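Local coordinates for Cys-Gly metallodipeptidase DUG1 (Saccharomyces cerevisiae, PDB 4G1P), which hydrolyses Cys-Gly dipeptides as a zinc- or manganese-dependent M20 peptidase and is the catalytic component of the complex that degrades glutathione, at residues Asp200-Gly205 and Asp447-Ile452; Met442-Asp447 and Asn453-Ile458; Leu98-Tyr103 and Gly421-Thr426. All coordinates share one frame; numbering follows the deposited sequence.

How the interactions relate
From the N terminus, strand 96-102 of the six-stranded mixed sheet brings in 98-103. After strand 195-198 of the same sheet comes loop 200-205, and interaction 3 closes when 421-426, leading into helix 426-433, returns to Tyr-100. Interaction 1 opens before that and closes at 447-452, so the two cross, and Asp-200 packs against His-102 between them. Interaction 2 is a short loop closure, 442-447 to 453-458. It follows interaction 3 in series and crosses interaction 1, sharing Asp-447 and meeting it where Trp-203 N probably hydrogen-bonds Gly-443 O at 2.7 Å. Together they tie the central sheet and C-terminal loops round the zinc site.

Interaction 1 (Asp200-Gly205 and Asp447-Ile452); sequences DNYWLG and DGAHSI. With ZN (zinc ion), chain B; GLY (glycine), chain D; CYS (cysteine), chain E.
Tyr-202 and Asp-447 are where the two backbones come closest, with their CA atoms 8.1 Å apart; both segments are irregular loops, so side chains must bridge the gap. Residues Gly-448 to Ser-451 form a type II turn closed by Ser-451 N to Gly-448 O at 3.0 Å. It puts His-450 at positive phi, and Gly-448, which opens the turn, also has positive phi, which a glycine tolerates easily.

The side chain of Tyr-202 leaves toward the other loop, with CG beside the backbone N (chi1 -31°), and its OH lies 3.2 Å from Ala-449 CB. A methyl is all that meets the phenol end in this buried place, so a small residue suits it. Asp-447 merely skirts the ring; its carboxylate is engaged by Lys-455 and Thr-136. Tyr-202 also packs on Ile-236 of the second subunit.

His-450 NE2 binds the zinc ion at 2.0 Å, and the N of the bound glycine is 2.6 Å from the same ion; Asp-137 and Glu-172 complete the set. At the ring edge, in its plane, His-450 CE1 meets N of the bound cysteine at 3.1 Å. The zinc bond thus fixes His-450 beside both glycine and cysteine, while Asp-200 binds the other zinc, consistent with a role in holding the dipeptide at the metal centre.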
loop_
_atom_site.group_PDB
_atom_site.type_symbol
_atom_site.label_atom_id
_atom_site.label_comp_id
_atom_site.label_asym_id
_atom_site.label_seq_id
_atom_site.Cartn_x
_atom_site.Cartn_y
_atom_site.Cartn_z
ATOM N N ASP A 200 25.866 -11.557 10.672
ATOM C CA ASP A 200 24.671 -10.866 10.228
ATOM C C ASP A 200 24.415 -11.098 8.747
ATOM O O ASP A 200 23.941 -10.212 8.040
ATOM C CB ASP A 200 24.821 -9.369 10.488
ATOM C CG ASP A 200 23.489 -8.677 10.737
ATOM O OD1 ASP A 200 22.429 -9.332 10.658
ATOM O OD2 ASP A 200 23.499 -7.463 11.004
ATOM N N ASN A 201 24.757 -12.286 8.272
ATOM C CA ASN A 201 24.391 -12.701 6.932
ATOM C C ASN A 201 24.270 -14.206 6.905
ATOM O O ASN A 201 24.078 -14.810 7.944
ATOM C CB ASN A 201 25.381 -12.180 5.887
ATOM C CG ASN A 201 26.754 -12.799 6.017
ATOM O OD1 ASN A 201 27.293 -12.932 7.123
ATOM N ND2 ASN A 201 27.326 -13.199 4.883
ATOM N N TYR A 202 24.385 -14.815 5.727
ATOM C CA TYR A 202 23.997 -16.218 5.545
ATOM C C TYR A 202 24.957 -16.916 4.621
ATOM O O TYR A 202 25.686 -16.261 3.880
ATOM C CB TYR A 202 22.585 -16.290 4.943
ATOM C CG TYR A 202 21.758 -15.126 5.401
ATOM C CD1 TYR A 202 21.760 -13.926 4.690
ATOM C CD2 TYR A 202 21.044 -15.189 6.590
ATOM C CE1 TYR A 202 21.040 -12.831 5.143
ATOM C CE2 TYR A 202 20.322 -14.106 7.043
ATOM C CZ TYR A 202 20.319 -12.929 6.322
ATOM O OH TYR A 202 19.602 -11.843 6.782
ATOM N N TRP A 203 24.937 -18.246 4.654
ATOM C CA TRP A 203 25.640 -19.049 3.665
ATOM C C TRP A 203 25.066 -18.685 2.329
ATOM O O TRP A 203 23.922 -18.249 2.235
ATOM C CB TRP A 203 25.381 -20.537 3.872
ATOM C CG TRP A 203 25.942 -21.105 5.111
ATOM C CD1 TRP A 203 26.686 -20.455 6.049
ATOM C CD2 TRP A 203 25.814 -22.458 5.562
ATOM N NE1 TRP A 203 27.025 -21.319 7.064
ATOM C CE2 TRP A 203 26.500 -22.556 6.788
ATOM C CE3 TRP A 203 25.180 -23.592 5.052
ATOM C CZ2 TRP A 203 26.581 -23.746 7.505
ATOM C CZ3 TRP A 203 25.258 -24.771 5.766
ATOM C CH2 TRP A 203 25.956 -24.838 6.979
ATOM N N LEU A 204 25.852 -18.888 1.289
ATOM C CA LEU A 204 25.384 -18.669 -0.068
ATOM C C LEU A 204 24.180 -19.557 -0.399
ATOM O O LEU A 204 23.196 -19.116 -0.998
ATOM C CB LEU A 204 26.529 -18.974 -1.029
ATOM C CG LEU A 204 26.184 -18.956 -2.506
ATOM C CD1 LEU A 204 25.784 -17.553 -2.872
ATOM C CD2 LEU A 204 27.400 -19.421 -3.295
ATOM N N GLY A 205 24.278 -20.818 -0.012
ATOM C CA GLY A 205 23.282 -21.805 -0.360
ATOM C C GLY A 205 22.863 -22.468 0.922
ATOM O O GLY A 205 22.875 -21.827 1.976
ATOM N N ASP A 447 16.846 -18.762 4.472
ATOM C CA ASP A 447 16.266 -18.565 5.789
ATOM C C ASP A 447 15.015 -17.671 5.743
ATOM O O ASP A 447 14.216 -17.642 6.671
ATOM C CB ASP A 447 17.335 -18.019 6.754
ATOM C CG ASP A 447 18.252 -19.117 7.282
ATOM O OD1 ASP A 447 18.159 -20.245 6.776
ATOM O OD2 ASP A 447 19.058 -18.867 8.202
ATOM N N GLY A 448 14.842 -16.953 4.642
ATOM C CA GLY A 448 13.672 -16.123 4.466
ATOM C C GLY A 448 13.752 -14.790 5.189
ATOM O O GLY A 448 12.725 -14.244 5.576
ATOM N N ALA A 449 14.953 -14.253 5.380
ATOM C CA ALA A 449 15.059 -12.926 5.975
ATOM C C ALA A 449 14.271 -11.905 5.144
ATOM O O ALA A 449 14.289 -11.948 3.914
ATOM C CB ALA A 449 16.512 -12.508 6.113
ATOM N N HIS A 450 13.568 -11.012 5.841
ATOM C CA HIS A 450 12.749 -9.961 5.233
ATOM C C HIS A 450 11.545 -10.543 4.507
ATOM O O HIS A 450 10.920 -9.872 3.681
ATOM C CB HIS A 450 13.573 -9.094 4.275
ATOM C CG HIS A 450 14.656 -8.316 4.945
ATOM N ND1 HIS A 450 15.220 -7.189 4.384
ATOM C CD2 HIS A 450 15.283 -8.500 6.130
ATOM C CE1 HIS A 450 16.144 -6.711 5.196
ATOM N NE2 HIS A 450 16.207 -7.491 6.261
ATOM N N SER A 451 11.220 -11.791 4.815
ATOM C CA SER A 451 10.157 -12.483 4.114
ATOM C C SER A 451 9.219 -13.182 5.102
ATOM O O SER A 451 9.315 -12.950 6.304
ATOM C CB SER A 451 10.764 -13.467 3.122
ATOM O OG SER A 451 9.786 -13.941 2.218
ATOM N N ILE A 452 8.304 -14.016 4.602
ATOM C CA ILE A 452 7.448 -14.817 5.480
ATOM C C ILE A 452 8.150 -16.101 5.882
ATOM O O ILE A 452 8.986 -16.616 5.128
ATOM C CB ILE A 452 6.116 -15.220 4.818
ATOM C CG1 ILE A 452 6.375 -15.857 3.452
ATOM C CG2 ILE A 452 5.161 -14.024 4.713
ATOM C CD1 ILE A 452 5.162 -16.515 2.853
HETATM ZN ZN ZN B . 17.432 -7.381 7.873
HETATM N N GLY D . 19.200 -7.453 5.982
HETATM C CA GLY D . 19.350 -6.368 6.932
HETATM C C GLY D . 19.574 -5.139 6.094
HETATM O O GLY D . 20.686 -4.627 6.001
HETATM N N CYS E . 18.498 -4.685 5.462
HETATM C CA CYS E . 18.575 -3.711 4.392
HETATM C C CYS E . 19.239 -4.360 3.175
HETATM O O CYS E . 20.342 -4.898 3.268
HETATM C CB CYS E . 19.318 -2.455 4.852
HETATM S SG CYS E . 19.417 -1.177 3.636
#

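Interaction 2 (Met442-Asp447 and Asn453-Ile458); sequences MGRGDD and NEKLDI
Lys-455 and the acidic pair Asp-446 and Asp-447 lead the charged group. Lys-455 NZ makes salt bridges to Asp-446 OD1 at 2.7 Å, meeting it from above the carboxylate plane, and to Asp-447 OD1, a bond modelled too short for its length to be trusted. A third carboxylate, that of Asp-457, takes the same ammonium on the syn side of OD2 at 2.9 Å, 27° out of its plane. Three acids round one amine would probably repel one another without it, so a lysine, whose chain bends at chi2 and chi4 to get there, suits the centre.

Arg-444 lays its guanidinium flat over the Asp-457 carboxylate, the planes 17° apart, with NE 3.1 Å from OD2. No N-H points at that oxygen, so only charge acts there; Asn-460 and Ser-459 take the N-H groups of NE and NH2.

A backbone bond, Lys-455 N to Asp-447 O at 2.8 Å, is nearly straight at 165°, and Glu-454 CA adds a C-H...O contact to that carbonyl.

Among apolar groups, Leu-456 CD2 meets Met-442 SD at 4.1 Å, while its CD1 lies by Gly-443 CA. Gly-443 suits its place since a CB would run into Asp-447 OD2.

This salt-bridge network clamps a type I turn, Arg-444 to Asp-447, to strand 455-457, an outer strand of the three-stranded antiparallel sheet; the strand leads straight into helix 458-477.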
loop_
_atom_site.group_PDB
_atom_site.type_symbol
_atom_site.label_atom_id
_atom_site.label_comp_id
_atom_site.label_asym_id
_atom_site.label_seq_id
_atom_site.Cartn_x
_atom_site.Cartn_y
_atom_site.Cartn_z
ATOM N N MET A 442 25.716 -17.163 10.245
ATOM C CA MET A 442 25.179 -18.296 10.959
ATOM C C MET A 442 24.290 -19.118 10.053
ATOM O O MET A 442 24.523 -20.314 9.868
ATOM C CB MET A 442 24.392 -17.858 12.183
ATOM C CG MET A 442 23.673 -19.001 12.869
ATOM S SD MET A 442 23.378 -18.600 14.581
ATOM C CE MET A 442 24.892 -19.189 15.351
ATOM N N GLY A 443 23.272 -18.479 9.488
ATOM C CA GLY A 443 22.240 -19.215 8.784
ATOM C C GLY A 443 22.469 -19.527 7.314
ATOM O O GLY A 443 23.532 -19.241 6.742
ATOM N N ARG A 444 21.442 -20.123 6.707
ATOM C CA ARG A 444 21.470 -20.507 5.302
ATOM C C ARG A 444 20.842 -19.434 4.431
ATOM O O ARG A 444 20.164 -18.539 4.929
ATOM C CB ARG A 444 20.747 -21.831 5.097
ATOM C CG ARG A 444 21.120 -22.889 6.117
ATOM C CD ARG A 444 20.558 -24.224 5.716
ATOM N NE ARG A 444 20.812 -25.252 6.720
ATOM C CZ ARG A 444 20.247 -26.456 6.703
ATOM N NH1 ARG A 444 19.394 -26.773 5.731
ATOM N NH2 ARG A 444 20.524 -27.338 7.658
ATOM N N GLY A 445 21.065 -19.528 3.124
ATOM C CA GLY A 445 20.612 -18.499 2.206
ATOM C C GLY A 445 19.135 -18.573 1.881
ATOM O O GLY A 445 18.630 -17.767 1.102
ATOM N N ASP A 446 18.444 -19.553 2.458
ATOM C CA ASP A 446 17.012 -19.698 2.250
ATOM C C ASP A 446 16.251 -19.509 3.555
ATOM O O ASP A 446 15.157 -20.034 3.729
ATOM C CB ASP A 446 16.684 -21.053 1.620
ATOM C CG ASP A 446 16.868 -22.231 2.582
ATOM O OD1 ASP A 446 17.484 -22.066 3.652
ATOM O OD2 ASP A 446 16.405 -23.343 2.246
ATOM N N ASP A 447 16.846 -18.762 4.472
ATOM C CA ASP A 447 16.266 -18.565 5.789
ATOM C C ASP A 447 15.015 -17.671 5.743
ATOM O O ASP A 447 14.216 -17.642 6.671
ATOM C CB ASP A 447 17.335 -18.019 6.754
ATOM C CG ASP A 447 18.252 -19.117 7.282
ATOM O OD1 ASP A 447 18.159 -20.245 6.776
ATOM O OD2 ASP A 447 19.058 -18.867 8.202
ATOM N N ASN A 453 7.799 -16.606 7.066
ATOM C CA ASN A 453 8.314 -17.875 7.570
ATOM C C ASN A 453 9.833 -17.884 7.762
ATOM O O ASN A 453 10.483 -18.873 7.447
ATOM C CB ASN A 453 7.902 -19.043 6.654
ATOM C CG ASN A 453 6.389 -19.192 6.526
ATOM O OD1 ASN A 453 5.660 -19.147 7.513
ATOM N ND2 ASN A 453 5.916 -19.374 5.300
ATOM N N GLU A 454 10.388 -16.783 8.266
ATOM C CA GLU A 454 11.817 -16.701 8.539
ATOM C C GLU A 454 12.223 -17.823 9.490
ATOM O O GLU A 454 11.631 -18.001 10.562
ATOM C CB GLU A 454 12.176 -15.347 9.150
ATOM C CG GLU A 454 13.672 -15.090 9.257
ATOM C CD GLU A 454 14.009 -13.877 10.108
ATOM O OE1 GLU A 454 13.256 -12.886 10.047
ATOM O OE2 GLU A 454 15.021 -13.910 10.849
ATOM N N LYS A 455 13.226 -18.588 9.087
ATOM C CA LYS A 455 13.628 -19.776 9.824
ATOM C C LYS A 455 15.122 -19.749 10.115
ATOM O O LYS A 455 15.891 -19.053 9.448
ATOM C CB LYS A 455 13.316 -21.025 9.009
ATOM C CG LYS A 455 14.546 -21.619 8.298
ATOM C CD LYS A 455 14.298 -21.782 6.805
ATOM C CE LYS A 455 15.324 -22.694 6.144
ATOM N NZ LYS A 455 16.702 -22.152 6.196
ATOM N N LEU A 456 15.516 -20.503 11.130
ATOM C CA LEU A 456 16.918 -20.777 11.398
ATOM C C LEU A 456 17.009 -22.267 11.651
ATOM O O LEU A 456 16.326 -22.784 12.530
ATOM C CB LEU A 456 17.423 -20.003 12.615
ATOM C CG LEU A 456 18.928 -20.194 12.886
ATOM C CD1 LEU A 456 19.723 -19.884 11.638
ATOM C CD2 LEU A 456 19.420 -19.333 14.060
ATOM N N ASP A 457 17.819 -22.969 10.867
ATOM C CA ASP A 457 17.992 -24.394 11.087
ATOM C C ASP A 457 18.802 -24.580 12.357
ATOM O O ASP A 457 19.777 -23.869 12.584
ATOM C CB ASP A 457 18.685 -25.047 9.899
ATOM C CG ASP A 457 17.894 -24.900 8.615
ATOM O OD1 ASP A 457 16.962 -25.703 8.377
ATOM O OD2 ASP A 457 18.207 -23.970 7.842
ATOM N N ILE A 458 18.374 -25.517 13.198
ATOM C CA ILE A 458 19.039 -25.763 14.474
ATOM C C ILE A 458 20.493 -26.199 14.251
ATOM O O ILE A 458 21.373 -25.894 15.062
ATOM C CB ILE A 458 18.261 -26.787 15.342
ATOM C CG1 ILE A 458 16.846 -26.278 15.604
ATOM C CG2 ILE A 458 18.942 -27.007 16.664
ATOM C CD1 ILE A 458 16.018 -27.173 16.500
#

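Interaction 3 (Leu98-Tyr103 and Gly421-Thr426); sequences LVYGHY and GSIPIT. With CYS (cysteine), chain E.
Tyr-100 OH has two partners: Glu-168 OE2 bonds it, and a water donates to it at 3.1 Å. The same water accepts the N-H of Ile-425 at 3.0 Å, so the phenol reaches the backbone of 421-426 through a single bridging molecule. Because the water supplies a proton to the hydroxyl, the phenol's own proton is probably directed at the carboxylate.

The rest of the meeting is apolar. Tyr-100 extends from strand 96-102 with CG anti to the backbone N (chi1 159°), which carries the ring across to the loop. Ile-425 sets CD1 over one face, 3.4 Å from the ring centroid and 16° off the normal, a CH-pi contact. Its CG1 lies near the phenol end. Ile-423 adds its CG2 methyl, 3.9 Å from Tyr-100 CE1. Isoleucine suits both places in different ways: the long arm of Ile-425 reaches the ring face, while the beta-branch of Ile-423 supplies the methyl near CE1. With the tyrosine cut back to an alanine here, both isoleucine methyls would probably face a gap, and the bridging water and Glu-168 would lose their hydroxyl partner.

The loop is shaped by a type I turn, Ile-423 to Thr-426, closed by Thr-426 N to Ile-423 O at 3.0 Å. Pro-424 fits its second position, where a negative phi is required, and helix 426-433 follows at once.

Each segment carries an active-site residue: His-102, two residues beyond Tyr-100, is a zinc ligand by similarity, and Ser-422 lines the pocket of the bound cysteine and glycine. One aromatic side chain that both packs and hydrogen-bonds therefore couples the strand that carries the probable zinc ligand His-102 to the substrate-binding loop.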
loop_
_atom_site.group_PDB
_atom_site.type_symbol
_atom_site.label_atom_id
_atom_site.label_comp_id
_atom_site.label_asym_id
_atom_site.label_seq_id
_atom_site.Cartn_x
_atom_site.Cartn_y
_atom_site.Cartn_z
ATOM N N LEU A 98 35.635 -7.231 19.236
ATOM C CA LEU A 98 34.349 -6.551 19.271
ATOM C C LEU A 98 33.384 -7.309 18.374
ATOM O O LEU A 98 33.688 -7.573 17.195
ATOM C CB LEU A 98 34.489 -5.102 18.803
ATOM C CG LEU A 98 33.201 -4.297 18.592
ATOM C CD1 LEU A 98 32.330 -4.408 19.802
ATOM C CD2 LEU A 98 33.508 -2.844 18.355
ATOM N N VAL A 99 32.237 -7.685 18.939
ATOM C CA VAL A 99 31.173 -8.272 18.130
ATOM C C VAL A 99 29.992 -7.327 18.016
ATOM O O VAL A 99 29.559 -6.724 18.999
ATOM C CB VAL A 99 30.710 -9.662 18.639
ATOM C CG1 VAL A 99 31.839 -10.664 18.517
ATOM C CG2 VAL A 99 30.200 -9.589 20.075
ATOM N N TYR A 100 29.486 -7.206 16.794
ATOM C CA TYR A 100 28.340 -6.360 16.489
ATOM C C TYR A 100 27.194 -7.188 15.927
ATOM O O TYR A 100 27.417 -8.154 15.177
ATOM C CB TYR A 100 28.739 -5.315 15.460
ATOM C CG TYR A 100 27.586 -4.719 14.686
ATOM C CD1 TYR A 100 27.088 -5.338 13.537
ATOM C CD2 TYR A 100 27.015 -3.519 15.083
ATOM C CE1 TYR A 100 26.038 -4.802 12.842
ATOM C CE2 TYR A 100 25.976 -2.966 14.380
ATOM C CZ TYR A 100 25.491 -3.610 13.263
ATOM O OH TYR A 100 24.457 -3.050 12.569
ATOM N N GLY A 101 25.972 -6.781 16.268
ATOM C CA GLY A 101 24.757 -7.364 15.726
ATOM C C GLY A 101 23.602 -6.402 15.946
ATOM O O GLY A 101 23.794 -5.267 16.396
ATOM N N HIS A 102 22.388 -6.834 15.643
ATOM C CA HIS A 102 21.266 -5.936 15.824
ATOM C C HIS A 102 20.029 -6.632 16.338
ATOM O O HIS A 102 19.696 -7.747 15.917
ATOM C CB HIS A 102 20.969 -5.143 14.548
ATOM C CG HIS A 102 20.426 -5.959 13.413
ATOM N ND1 HIS A 102 19.077 -6.194 13.242
ATOM C CD2 HIS A 102 21.047 -6.544 12.357
ATOM C CE1 HIS A 102 18.896 -6.913 12.146
ATOM N NE2 HIS A 102 20.075 -7.135 11.589
ATOM N N TYR A 103 19.344 -5.956 17.251
ATOM C CA TYR A 103 18.216 -6.563 17.930
ATOM C C TYR A 103 16.841 -6.120 17.438
ATOM O O TYR A 103 15.834 -6.654 17.899
ATOM C CB TYR A 103 18.334 -6.364 19.429
ATOM C CG TYR A 103 18.339 -4.931 19.894
ATOM C CD1 TYR A 103 17.152 -4.214 20.015
ATOM C CD2 TYR A 103 19.531 -4.298 20.268
ATOM C CE1 TYR A 103 17.144 -2.896 20.466
ATOM C CE2 TYR A 103 19.531 -2.988 20.725
ATOM C CZ TYR A 103 18.326 -2.292 20.824
ATOM O OH TYR A 103 18.303 -0.995 21.278
ATOM N N GLY A 421 23.673 -8.811 0.151
ATOM C CA GLY A 421 23.095 -7.973 1.182
ATOM C C GLY A 421 24.073 -6.933 1.684
ATOM O O GLY A 421 25.183 -6.819 1.157
ATOM N N SER A 422 23.667 -6.196 2.717
ATOM C CA SER A 422 24.436 -5.076 3.226
ATOM C C SER A 422 24.475 -5.037 4.738
ATOM O O SER A 422 23.503 -5.366 5.408
ATOM C CB SER A 422 23.827 -3.780 2.735
ATOM O OG SER A 422 23.703 -3.830 1.339
ATOM N N ILE A 423 25.610 -4.627 5.280
ATOM C CA ILE A 423 25.692 -4.326 6.695
ATOM C C ILE A 423 26.398 -2.999 6.809
ATOM O O ILE A 423 27.584 -2.945 7.014
ATOM C CB ILE A 423 26.459 -5.383 7.464
ATOM C CG1 ILE A 423 25.884 -6.774 7.179
ATOM C CG2 ILE A 423 26.414 -5.069 8.939
ATOM C CD1 ILE A 423 26.751 -7.928 7.668
ATOM N N PRO A 424 25.649 -1.911 6.653
ATOM C CA PRO A 424 26.141 -0.534 6.608
ATOM C C PRO A 424 27.375 -0.174 7.456
ATOM O O PRO A 424 28.261 0.441 6.865
ATOM C CB PRO A 424 24.917 0.262 7.047
ATOM C CG PRO A 424 23.788 -0.516 6.433
ATOM C CD PRO A 424 24.182 -1.965 6.511
ATOM N N ILE A 425 27.455 -0.501 8.749
ATOM C CA ILE A 425 28.583 0.014 9.554
ATOM C C ILE A 425 29.883 -0.755 9.435
ATOM O O ILE A 425 30.875 -0.370 10.059
ATOM C CB ILE A 425 28.302 0.123 11.083
ATOM C CG1 ILE A 425 27.349 -0.972 11.542
ATOM C CG2 ILE A 425 27.849 1.530 11.474
ATOM C CD1 ILE A 425 27.968 -2.329 11.518
ATOM N N THR A 426 29.862 -1.854 8.685
ATOM C CA THR A 426 31.027 -2.700 8.536
ATOM C C THR A 426 32.260 -1.862 8.150
ATOM O O THR A 426 33.309 -1.977 8.773
ATOM C CB THR A 426 30.775 -3.844 7.537
ATOM O OG1 THR A 426 31.975 -4.617 7.373
ATOM C CG2 THR A 426 30.375 -3.279 6.191
HETATM N N CYS E . 18.498 -4.685 5.462
HETATM C CA CYS E . 18.575 -3.711 4.392
HETATM C C CYS E . 19.239 -4.360 3.175
HETATM O O CYS E . 20.342 -4.898 3.268
HETATM C CB CYS E . 19.318 -2.455 4.852
HETATM S SG CYS E . 19.417 -1.177 3.636
HETATM O O HOH W 1 24.888 -1.706 9.753
#